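Local coordinates for protein D-hydantoinase (Ralstonia pickettii, PDB 1NFG) that probably catalyses the stereospecific hydrolysis of the cyclic amide bond of D-hydantoin derivatives, using two zinc ions per subunit, at residues M1-K6 and T426-G431; G8-A13 and A19-K24; A80-T85 and V433-G438. All coordinates share one frame; numbering follows the deposited sequence.

In the fold
The three contacts lie on the same side of the chain's centre, away from the zinc site. Contact 1 joins the N-terminal and C-terminal parts of the small beta domain typical of hydantoinases. Contact 2 is a hairpin nested in the loop that contact 1 closes; their centres are about 10 Å apart. Strand 3-6 pairs with strand 15-24, with Ile5 O 2.8 Å from Leu21 N in a probable hydrogen bond. Contact 3 joins the helix end at 80-85 to this domain, its centre about 12 Å from that of contact 1. Strands 419-429 and 432-436 pair between them. The centres of contacts 2 and 3 are about 17 Å apart, and the contacts' nearest atoms about 8 Å.

Contact 1: M1-K6 and T426-G431; sequences MDIIIK and TVLLRG
Ile3 and Ile5 meet Leu428 with similar first torsions. In both isoleucines CG1 lies trans to the carbonyl carbon (chi1 -74° in Ile3, -61° in Ile5). An extended second torsion then carries each CD1 toward the C-terminal strand. The contact belongs to the small beta domain of hydantoinases, which is built from the two ends of the chain and sits beside the TIM barrel. Strands 3-6 and 419-429 are not paired here; their side chains face each other.

Leu428 answers with a single methyl, CD2. It meets Ile3 CD1 and Ile5 CD1 tip to tip, with 4.2 Å from Leu428 CD2 to either atom. One leucine branch thus spans two isoleucines from the same side of their strand. Ile23 of strand 15-24 touches all three residues. Val433 packs on Ile3 and Leu428, so the apolar cluster extends into the next strand.

Asp2 and Ile3 together face Ile23 in a classic beta bulge. The carboxylate of Asp2 is tied down through OD2, which accepts from Asp25 N. At the other end, Arg430 and Gly431 both have positive phi and form the turn from strand 419-429 into strand 432-436. Gly431 brings its backbone to the isoleucine: Gly431 O lies 3.5 Å from Ile3 CD1.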
ATOM      1  N   MET A   1     -31.376  32.699 -36.479  1.00 31.83           N
ATOM      2  CA  MET A   1     -31.120  32.197 -35.097  1.00 33.65           C
ATOM      3  C   MET A   1     -32.407  31.612 -34.509  1.00 33.92           C
ATOM      4  O   MET A   1     -33.345  32.347 -34.214  1.00 34.19           O
ATOM      5  CB  MET A   1     -30.620  33.343 -34.215  1.00 33.82           C
ATOM      6  CG  MET A   1     -29.588  32.936 -33.168  1.00 34.25           C
ATOM      7  SD  MET A   1     -28.084  32.206 -33.894  1.00 35.23           S
ATOM      8  CE  MET A   1     -26.930  33.570 -33.858  1.00 35.59           C
ATOM      9  N   ASP A   2     -32.449  30.291 -34.338  1.00 34.13           N
ATOM     10  CA  ASP A   2     -33.640  29.628 -33.806  1.00 33.54           C
ATOM     11  C   ASP A   2     -33.909  30.005 -32.361  1.00 33.77           C
ATOM     12  O   ASP A   2     -35.053  30.264 -31.977  1.00 34.45           O
ATOM     13  CB  ASP A   2     -33.513  28.104 -33.901  1.00 33.23           C
ATOM     14  CG  ASP A   2     -33.160  27.630 -35.296  1.00 35.00           C
ATOM     15  OD1 ASP A   2     -33.570  28.286 -36.276  1.00 36.04           O
ATOM     16  OD2 ASP A   2     -32.481  26.589 -35.416  1.00 36.93           O
ATOM     17  N   ILE A   3     -32.855  30.021 -31.553  1.00 33.75           N
ATOM     18  CA  ILE A   3     -32.998  30.367 -30.146  1.00 32.42           C
ATOM     19  C   ILE A   3     -31.800  31.137 -29.614  1.00 31.60           C
ATOM     20  O   ILE A   3     -30.673  30.968 -30.089  1.00 31.71           O
ATOM     21  CB  ILE A   3     -33.219  29.097 -29.281  1.00 32.13           C
ATOM     22  CG1 ILE A   3     -34.643  28.581 -29.495  1.00 32.88           C
ATOM     23  CG2 ILE A   3     -32.970  29.400 -27.807  1.00 31.23           C
ATOM     24  CD1 ILE A   3     -35.082  27.526 -28.506  1.00 35.24           C
ATOM     25  N   ILE A   4     -32.068  32.010 -28.647  1.00 29.32           N
ATOM     26  CA  ILE A   4     -31.035  32.799 -27.997  1.00 28.65           C
ATOM     27  C   ILE A   4     -31.253  32.697 -26.497  1.00 28.36           C
ATOM     28  O   ILE A   4     -32.364  32.922 -26.004  1.00 27.47           O
ATOM     29  CB  ILE A   4     -31.099  34.299 -28.379  1.00 28.92           C
ATOM     30  CG1 ILE A   4     -30.652  34.501 -29.827  1.00 29.22           C
ATOM     31  CG2 ILE A   4     -30.195  35.114 -27.449  1.00 27.24           C
ATOM     32  CD1 ILE A   4     -30.806  35.943 -30.317  1.00 26.84           C
ATOM     33  N   ILE A   5     -30.196  32.334 -25.776  1.00 27.32           N
ATOM     34  CA  ILE A   5     -30.273  32.243 -24.324  1.00 27.60           C
ATOM     35  C   ILE A   5     -29.413  33.390 -23.806  1.00 27.71           C
ATOM     36  O   ILE A   5     -28.191  33.415 -24.009  1.00 27.15           O
ATOM     37  CB  ILE A   5     -29.754  30.882 -23.816  1.00 27.30           C
ATOM     38  CG1 ILE A   5     -30.614  29.760 -24.405  1.00 25.99           C
ATOM     39  CG2 ILE A   5     -29.826  30.830 -22.291  1.00 25.72           C
ATOM     40  CD1 ILE A   5     -30.099  28.373 -24.120  1.00 29.18           C
ATOM     41  N   LYS A   6     -30.067  34.345 -23.151  1.00 26.64           N
ATOM     42  CA  LYS A   6     -29.396  35.538 -22.651  1.00 26.84           C
ATOM     43  C   LYS A   6     -29.400  35.696 -21.136  1.00 26.96           C
ATOM     44  O   LYS A   6     -30.236  35.112 -20.440  1.00 25.89           O
ATOM     45  CB  LYS A   6     -30.061  36.780 -23.250  1.00 27.72           C
ATOM     46  CG  LYS A   6     -31.484  36.987 -22.732  1.00 28.36           C
ATOM     47  CD  LYS A   6     -32.111  38.276 -23.223  1.00 30.40           C
ATOM     48  CE  LYS A   6     -33.527  38.439 -22.668  1.00 32.57           C
ATOM     49  NZ  LYS A   6     -34.181  39.709 -23.110  1.00 32.35           N
ATOM     50  N   THR A 426     -35.284  24.443 -17.330  1.00 24.46           N
ATOM     51  CA  THR A 426     -35.730  24.205 -18.689  1.00 24.49           C
ATOM     52  C   THR A 426     -34.584  23.501 -19.406  1.00 24.22           C
ATOM     53  O   THR A 426     -33.410  23.828 -19.191  1.00 23.17           O
ATOM     54  CB  THR A 426     -36.136  25.521 -19.416  1.00 23.95           C
ATOM     55  OG1 THR A 426     -34.977  26.185 -19.917  1.00 28.02           O
ATOM     56  CG2 THR A 426     -36.854  26.450 -18.463  1.00 22.03           C
ATOM     57  N   VAL A 427     -34.935  22.522 -20.240  1.00 23.63           N
ATOM     58  CA  VAL A 427     -33.955  21.722 -20.963  1.00 21.75           C
ATOM     59  C   VAL A 427     -34.123  21.753 -22.478  1.00 22.25           C
ATOM     60  O   VAL A 427     -35.247  21.730 -22.989  1.00 23.72           O
ATOM     61  CB  VAL A 427     -34.038  20.253 -20.501  1.00 20.80           C
ATOM     62  CG1 VAL A 427     -32.931  19.430 -21.153  1.00 20.91           C
ATOM     63  CG2 VAL A 427     -33.945  20.186 -18.988  1.00 20.02           C
ATOM     64  N   LEU A 428     -32.998  21.797 -23.184  1.00 21.50           N
ATOM     65  CA  LEU A 428     -32.996  21.806 -24.640  1.00 23.00           C
ATOM     66  C   LEU A 428     -32.228  20.605 -25.180  1.00 23.90           C
ATOM     67  O   LEU A 428     -31.143  20.278 -24.697  1.00 24.06           O
ATOM     68  CB  LEU A 428     -32.358  23.086 -25.191  1.00 23.03           C
ATOM     69  CG  LEU A 428     -33.153  24.389 -25.096  1.00 24.56           C
ATOM     70  CD1 LEU A 428     -33.221  24.854 -23.655  1.00 24.32           C
ATOM     71  CD2 LEU A 428     -32.489  25.451 -25.961  1.00 24.21           C
ATOM     72  N   LEU A 429     -32.806  19.953 -26.183  1.00 23.82           N
ATOM     73  CA  LEU A 429     -32.197  18.797 -26.822  1.00 22.90           C
ATOM     74  C   LEU A 429     -31.930  19.197 -28.255  1.00 23.65           C
ATOM     75  O   LEU A 429     -32.859  19.383 -29.029  1.00 26.61           O
ATOM     76  CB  LEU A 429     -33.153  17.599 -26.780  1.00 21.36           C
ATOM     77  CG  LEU A 429     -32.719  16.338 -27.536  1.00 22.14           C
ATOM     78  CD1 LEU A 429     -31.374  15.846 -27.025  1.00 20.37           C
ATOM     79  CD2 LEU A 429     -33.775  15.260 -27.364  1.00 23.81           C
ATOM     80  N   ARG A 430     -30.664  19.339 -28.615  1.00 24.00           N
ATOM     81  CA  ARG A 430     -30.331  19.742 -29.971  1.00 24.70           C
ATOM     82  C   ARG A 430     -31.180  20.923 -30.438  1.00 26.50           C
ATOM     83  O   ARG A 430     -31.758  20.899 -31.525  1.00 28.04           O
ATOM     84  CB  ARG A 430     -30.487  18.563 -30.936  1.00 22.22           C
ATOM     85  CG  ARG A 430     -29.203  17.768 -31.104  1.00 23.37           C
ATOM     86  CD  ARG A 430     -29.359  16.533 -31.971  1.00 22.89           C
ATOM     87  NE  ARG A 430     -30.294  15.571 -31.397  1.00 25.51           N
ATOM     88  CZ  ARG A 430     -31.572  15.471 -31.750  1.00 27.35           C
ATOM     89  NH1 ARG A 430     -32.067  16.277 -32.681  1.00 28.63           N
ATOM     90  NH2 ARG A 430     -32.356  14.564 -31.179  1.00 28.16           N
ATOM     91  N   GLY A 431     -31.264  21.949 -29.599  1.00 26.29           N
ATOM     92  CA  GLY A 431     -32.010  23.134 -29.964  1.00 26.81           C
ATOM     93  C   GLY A 431     -33.467  23.193 -29.566  1.00 28.00           C
ATOM     94  O   GLY A 431     -34.003  24.281 -29.358  1.00 29.60           O
TER

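Contact 2: G8-A13 and A19-K24; sequences GTIVTA and ADLGIK
Gly8 and Ala19 are bridged by one water. The water accepts from Gly8 N, with 2.6 Å between Gly8 N and the water oxygen. It donates to Ala19 O, with 2.7 Å from the water oxygen to Ala19 O. A regular antiparallel hydrogen-bonded pair would join these two backbone atoms directly; here the water stands between them. The other link of the pair is weak: Ala19 N points to Gly8 O at 3.5 Å, and the N-H...O angle is bent to 139°. The pairing is therefore loose. The segments 8-12 and 19-24 run closer to perpendicular than to antiparallel, with 77° between their N-to-C directions.

Side chains meet beside this polar bridge. Ile10 points toward the other strand, and its chi2 of 174° extends CD1 to the leucine. Ile10 and Leu21 cross obliquely. Ile10 CD1 lies against the CG-CD2 bond of Leu21, 3.9 Å from Leu21 CG and equally far from Leu21 CD2. Ile10 CD1 also lies 4.3 Å from Ala19 CB, so the tip of one isoleucine serves both residues. Ile31 touches Ile10 and Leu21, and Val49 of strand 48-58 also packs on Leu21.

The polar end of Asp20 is held just before strand 8-12, where Asp20 OD1 accepts from Asn7 N. Ala19 also reaches the assembly interface, packing on Val384 of the second subunit. The backbone of Ile10 bonds to that of Ser17, closer to the turn. Together these features describe a beta hairpin, strands 8-12 and 15-24, that splays apart away from its turn, in the N-terminal part of the hydantoinase beta domain.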
ATOM      1  N   GLY A   8     -27.449  34.603 -18.910  1.00 30.07           N
ATOM      2  CA  GLY A   8     -27.068  33.467 -18.101  1.00 29.12           C
ATOM      3  C   GLY A   8     -25.568  33.352 -17.960  1.00 29.14           C
ATOM      4  O   GLY A   8     -24.804  34.034 -18.654  1.00 28.34           O
ATOM      5  N   THR A   9     -25.147  32.488 -17.046  1.00 28.75           N
ATOM      6  CA  THR A   9     -23.733  32.252 -16.821  1.00 28.24           C
ATOM      7  C   THR A   9     -23.409  30.871 -17.370  1.00 26.61           C
ATOM      8  O   THR A   9     -23.821  29.858 -16.809  1.00 26.31           O
ATOM      9  CB  THR A   9     -23.391  32.300 -15.321  1.00 28.55           C
ATOM     10  OG1 THR A   9     -23.787  33.569 -14.787  1.00 29.76           O
ATOM     11  CG2 THR A   9     -21.896  32.113 -15.107  1.00 27.22           C
ATOM     12  N   ILE A  10     -22.690  30.842 -18.485  1.00 25.14           N
ATOM     13  CA  ILE A  10     -22.306  29.590 -19.111  1.00 24.82           C
ATOM     14  C   ILE A  10     -21.225  28.908 -18.281  1.00 26.53           C
ATOM     15  O   ILE A  10     -20.112  29.428 -18.122  1.00 27.83           O
ATOM     16  CB  ILE A  10     -21.762  29.824 -20.533  1.00 23.65           C
ATOM     17  CG1 ILE A  10     -22.833  30.508 -21.388  1.00 22.34           C
ATOM     18  CG2 ILE A  10     -21.314  28.496 -21.147  1.00 21.47           C
ATOM     19  CD1 ILE A  10     -22.348  30.914 -22.774  1.00 21.04           C
ATOM     20  N   VAL A  11     -21.559  27.736 -17.755  1.00 26.39           N
ATOM     21  CA  VAL A  11     -20.626  26.978 -16.945  1.00 25.78           C
ATOM     22  C   VAL A  11     -20.260  25.654 -17.604  1.00 25.93           C
ATOM     23  O   VAL A  11     -21.055  24.717 -17.620  1.00 26.99           O
ATOM     24  CB  VAL A  11     -21.215  26.688 -15.549  1.00 26.12           C
ATOM     25  CG1 VAL A  11     -20.191  25.958 -14.691  1.00 25.39           C
ATOM     26  CG2 VAL A  11     -21.639  27.987 -14.881  1.00 25.08           C
ATOM     27  N   THR A  12     -19.064  25.589 -18.172  1.00 26.55           N
ATOM     28  CA  THR A  12     -18.586  24.358 -18.780  1.00 26.97           C
ATOM     29  C   THR A  12     -17.563  23.814 -17.792  1.00 27.88           C
ATOM     30  O   THR A  12     -17.324  24.424 -16.755  1.00 28.46           O
ATOM     31  CB  THR A  12     -17.908  24.600 -20.143  1.00 27.20           C
ATOM     32  OG1 THR A  12     -16.771  25.459 -19.983  1.00 26.20           O
ATOM     33  CG2 THR A  12     -18.891  25.225 -21.108  1.00 27.03           C
ATOM     34  N   ALA A  13     -16.961  22.674 -18.100  1.00 29.19           N
ATOM     35  CA  ALA A  13     -15.986  22.087 -17.192  1.00 29.76           C
ATOM     36  C   ALA A  13     -14.754  22.974 -17.066  1.00 30.52           C
ATOM     37  O   ALA A  13     -14.096  22.985 -16.029  1.00 29.83           O
ATOM     38  CB  ALA A  13     -15.594  20.697 -17.671  1.00 27.87           C
ATOM     39  N   ALA A  19     -22.355  35.324 -20.732  1.00 35.94           N
ATOM     40  CA  ALA A  19     -22.477  35.643 -22.139  1.00 34.31           C
ATOM     41  C   ALA A  19     -23.788  35.069 -22.634  1.00 34.15           C
ATOM     42  O   ALA A  19     -24.448  34.298 -21.931  1.00 32.36           O
ATOM     43  CB  ALA A  19     -21.310  35.049 -22.917  1.00 31.21           C
ATOM     44  N   ASP A  20     -24.162  35.461 -23.846  1.00 34.38           N
ATOM     45  CA  ASP A  20     -25.388  34.984 -24.446  1.00 34.01           C
ATOM     46  C   ASP A  20     -25.065  33.937 -25.499  1.00 34.05           C
ATOM     47  O   ASP A  20     -23.979  33.947 -26.090  1.00 33.17           O
ATOM     48  CB  ASP A  20     -26.156  36.150 -25.060  1.00 35.67           C
ATOM     49  CG  ASP A  20     -26.563  37.188 -24.030  1.00 36.95           C
ATOM     50  OD1 ASP A  20     -26.910  36.801 -22.889  1.00 36.88           O
ATOM     51  OD2 ASP A  20     -26.551  38.389 -24.372  1.00 37.99           O
ATOM     52  N   LEU A  21     -26.019  33.037 -25.721  1.00 33.98           N
ATOM     53  CA  LEU A  21     -25.872  31.946 -26.680  1.00 33.73           C
ATOM     54  C   LEU A  21     -26.755  32.086 -27.905  1.00 32.97           C
ATOM     55  O   LEU A  21     -27.872  32.599 -27.828  1.00 32.24           O
ATOM     56  CB  LEU A  21     -26.223  30.610 -26.018  1.00 34.73           C
ATOM     57  CG  LEU A  21     -25.198  29.877 -25.169  1.00 35.18           C
ATOM     58  CD1 LEU A  21     -25.858  28.668 -24.547  1.00 36.84           C
ATOM     59  CD2 LEU A  21     -24.017  29.453 -26.031  1.00 37.13           C
ATOM     60  N   GLY A  22     -26.250  31.584 -29.026  1.00 31.81           N
ATOM     61  CA  GLY A  22     -27.002  31.600 -30.264  1.00 31.98           C
ATOM     62  C   GLY A  22     -27.112  30.187 -30.817  1.00 32.45           C
ATOM     63  O   GLY A  22     -26.112  29.596 -31.233  1.00 32.69           O
ATOM     64  N   ILE A  23     -28.324  29.639 -30.820  1.00 32.80           N
ATOM     65  CA  ILE A  23     -28.561  28.285 -31.321  1.00 33.72           C
ATOM     66  C   ILE A  23     -29.208  28.295 -32.713  1.00 35.16           C
ATOM     67  O   ILE A  23     -30.204  28.983 -32.945  1.00 35.36           O
ATOM     68  CB  ILE A  23     -29.468  27.503 -30.352  1.00 32.49           C
ATOM     69  CG1 ILE A  23     -28.786  27.399 -28.991  1.00 31.27           C
ATOM     70  CG2 ILE A  23     -29.772  26.121 -30.914  1.00 31.96           C
ATOM     71  CD1 ILE A  23     -29.689  26.903 -27.893  1.00 31.30           C
ATOM     72  N   LYS A  24     -28.641  27.518 -33.631  1.00 36.08           N
ATOM     73  CA  LYS A  24     -29.151  27.451 -34.994  1.00 37.83           C
ATOM     74  C   LYS A  24     -29.060  26.044 -35.585  1.00 37.74           C
ATOM     75  O   LYS A  24     -27.967  25.526 -35.819  1.00 36.88           O
ATOM     76  CB  LYS A  24     -28.363  28.418 -35.878  1.00 40.89           C
ATOM     77  CG  LYS A  24     -28.762  28.405 -37.347  1.00 44.18           C
ATOM     78  CD  LYS A  24     -30.110  29.068 -37.556  1.00 47.61           C
ATOM     79  CE  LYS A  24     -30.410  29.246 -39.037  1.00 49.12           C
ATOM     80  NZ  LYS A  24     -31.639  30.064 -39.248  1.00 50.34           N
TER
HETATM   81  O   HOH W   1     -26.879  33.329 -21.126  1.00 14.73           O

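Contact 3: A80-T85 and V433-G438; sequences AACGGT and VIVDEG
Ala81 sits at the meeting point of two branched side chains, Ile434 and Val435. It lies in the last turn of helix 73-82, which closes in a Schellman motif at Gly84. Its partners lie on strand 432-436 of the small beta domain, so the contact joins that domain to a helix preceding strand 85-93 of the TIM barrel.

Both partners point toward the helix end and meet on Ala81 CB; Val435 also covers the peptide after it. Ile434 reaches the alanine methyl with the end of its chain, and Ile434 CD1 lies 3.9 Å from Ala81 CB. Its CG1 is wedged between the backbone N and the carbonyl carbon (chi1 61°), and the straight chi2 of -178° extends CD1 to the alanine. Val435 approaches with one branch, CG2. Val435 CG2 touches Ala81 CB at 3.9 Å and lies over the face of that peptide. It stands almost squarely above the carbonyl carbon, with 3.7 Å between Val435 CG2 and Ala81 C. Cys82 borders the same methyl, its SG 4.4 Å from Val435 CG2.

Ile434 and Val435 can both face the helix because the strand is bulged. The two residues lie opposite Val427 in a classic beta bulge, and the chain turns a corner at Val435. Further on, Glu437 and Gly438 turn the chain with positive phi, and Glu437 OE2 makes a salt bridge to Arg47.

The helix end is closed by backbone bonds. Ala80 O accepts from Gly83 N and Thr85 N, which reach it from opposite faces of the carbonyl plane. Ala81 O accepts from Gly84 N at 2.9 Å, and the same oxygen lies 3.6 Å from Val435 CG2.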
ATOM      1  N   ALA A  80     -35.504  11.550 -17.329  1.00 21.95           N
ATOM      2  CA  ALA A  80     -34.134  11.984 -17.529  1.00 22.91           C
ATOM      3  C   ALA A  80     -34.111  13.460 -17.930  1.00 24.31           C
ATOM      4  O   ALA A  80     -33.360  14.257 -17.362  1.00 26.24           O
ATOM      5  CB  ALA A  80     -33.469  11.134 -18.604  1.00 20.88           C
ATOM      6  N   ALA A  81     -34.940  13.820 -18.904  1.00 23.83           N
ATOM      7  CA  ALA A  81     -35.003  15.195 -19.387  1.00 22.75           C
ATOM      8  C   ALA A  81     -35.383  16.151 -18.271  1.00 22.35           C
ATOM      9  O   ALA A  81     -34.763  17.199 -18.102  1.00 20.45           O
ATOM     10  CB  ALA A  81     -36.007  15.303 -20.524  1.00 23.12           C
ATOM     11  N   CYS A  82     -36.407  15.788 -17.511  1.00 22.57           N
ATOM     12  CA  CYS A  82     -36.857  16.630 -16.417  1.00 23.88           C
ATOM     13  C   CYS A  82     -35.776  16.757 -15.356  1.00 25.35           C
ATOM     14  O   CYS A  82     -35.840  17.640 -14.499  1.00 27.12           O
ATOM     15  CB  CYS A  82     -38.131  16.054 -15.796  1.00 23.98           C
ATOM     16  SG  CYS A  82     -39.589  16.179 -16.863  1.00 26.40           S
ATOM     17  N   GLY A  83     -34.786  15.870 -15.417  1.00 25.13           N
ATOM     18  CA  GLY A  83     -33.705  15.896 -14.452  1.00 23.32           C
ATOM     19  C   GLY A  83     -32.456  16.570 -14.982  1.00 23.46           C
ATOM     20  O   GLY A  83     -31.422  16.602 -14.308  1.00 24.16           O
ATOM     21  N   GLY A  84     -32.540  17.094 -16.199  1.00 22.30           N
ATOM     22  CA  GLY A  84     -31.405  17.779 -16.786  1.00 21.71           C
ATOM     23  C   GLY A  84     -30.472  16.904 -17.591  1.00 22.80           C
ATOM     24  O   GLY A  84     -29.394  17.355 -17.983  1.00 23.49           O
ATOM     25  N   THR A  85     -30.867  15.660 -17.847  1.00 23.04           N
ATOM     26  CA  THR A  85     -30.021  14.748 -18.617  1.00 23.10           C
ATOM     27  C   THR A  85     -30.562  14.602 -20.032  1.00 22.43           C
ATOM     28  O   THR A  85     -31.705  14.188 -20.227  1.00 22.78           O
ATOM     29  CB  THR A  85     -29.937  13.365 -17.933  1.00 23.82           C
ATOM     30  OG1 THR A  85     -29.239  13.498 -16.687  1.00 24.35           O
ATOM     31  CG2 THR A  85     -29.199  12.367 -18.813  1.00 22.21           C
ATOM     32  N   VAL A 433     -36.664  22.942 -27.139  1.00 24.66           N
ATOM     33  CA  VAL A 433     -36.968  23.048 -25.723  1.00 24.47           C
ATOM     34  C   VAL A 433     -37.856  21.851 -25.408  1.00 26.55           C
ATOM     35  O   VAL A 433     -38.965  21.752 -25.940  1.00 27.73           O
ATOM     36  CB  VAL A 433     -37.742  24.350 -25.407  1.00 22.56           C
ATOM     37  CG1 VAL A 433     -38.294  24.305 -23.997  1.00 19.07           C
ATOM     38  CG2 VAL A 433     -36.834  25.548 -25.584  1.00 22.07           C
ATOM     39  N   ILE A 434     -37.376  20.936 -24.567  1.00 27.17           N
ATOM     40  CA  ILE A 434     -38.178  19.763 -24.228  1.00 26.92           C
ATOM     41  C   ILE A 434     -38.709  19.815 -22.808  1.00 25.61           C
ATOM     42  O   ILE A 434     -39.617  19.074 -22.446  1.00 25.00           O
ATOM     43  CB  ILE A 434     -37.400  18.449 -24.484  1.00 28.60           C
ATOM     44  CG1 ILE A 434     -36.130  18.393 -23.632  1.00 30.47           C
ATOM     45  CG2 ILE A 434     -37.054  18.351 -25.977  1.00 26.86           C
ATOM     46  CD1 ILE A 434     -35.283  17.148 -23.879  1.00 28.67           C
ATOM     47  N   VAL A 435     -38.137  20.695 -21.998  1.00 26.06           N
ATOM     48  CA  VAL A 435     -38.619  20.886 -20.633  1.00 26.53           C
ATOM     49  C   VAL A 435     -38.634  22.394 -20.478  1.00 27.02           C
ATOM     50  O   VAL A 435     -37.620  23.045 -20.701  1.00 28.18           O
ATOM     51  CB  VAL A 435     -37.685  20.267 -19.565  1.00 26.10           C
ATOM     52  CG1 VAL A 435     -38.263  20.515 -18.177  1.00 23.47           C
ATOM     53  CG2 VAL A 435     -37.535  18.772 -19.800  1.00 24.05           C
ATOM     54  N   ASP A 436     -39.790  22.948 -20.137  1.00 27.99           N
ATOM     55  CA  ASP A 436     -39.933  24.391 -19.984  1.00 28.80           C
ATOM     56  C   ASP A 436     -40.359  24.677 -18.556  1.00 28.61           C
ATOM     57  O   ASP A 436     -41.410  24.213 -18.113  1.00 28.25           O
ATOM     58  CB  ASP A 436     -40.999  24.915 -20.952  1.00 31.25           C
ATOM     59  CG  ASP A 436     -40.849  26.400 -21.254  1.00 33.88           C
ATOM     60  OD1 ASP A 436     -40.564  27.189 -20.325  1.00 35.85           O
ATOM     61  OD2 ASP A 436     -41.036  26.783 -22.430  1.00 34.47           O
ATOM     62  N   GLU A 437     -39.545  25.444 -17.842  1.00 28.04           N
ATOM     63  CA  GLU A 437     -39.830  25.782 -16.451  1.00 29.38           C
ATOM     64  C   GLU A 437     -40.422  24.632 -15.636  1.00 30.34           C
ATOM     65  O   GLU A 437     -41.366  24.832 -14.866  1.00 30.33           O
ATOM     66  CB  GLU A 437     -40.764  26.989 -16.368  1.00 28.23           C
ATOM     67  CG  GLU A 437     -40.140  28.290 -16.848  1.00 29.65           C
ATOM     68  CD  GLU A 437     -38.799  28.586 -16.195  1.00 28.62           C
ATOM     69  OE1 GLU A 437     -38.710  28.524 -14.947  1.00 26.37           O
ATOM     70  OE2 GLU A 437     -37.836  28.889 -16.938  1.00 27.37           O
ATOM     71  N   GLY A 438     -39.877  23.430 -15.814  1.00 30.69           N
ATOM     72  CA  GLY A 438     -40.351  22.286 -15.054  1.00 30.47           C
ATOM     73  C   GLY A 438     -41.380  21.368 -15.686  1.00 31.41           C
ATOM     74  O   GLY A 438     -41.690  20.312 -15.124  1.00 31.87           O
TER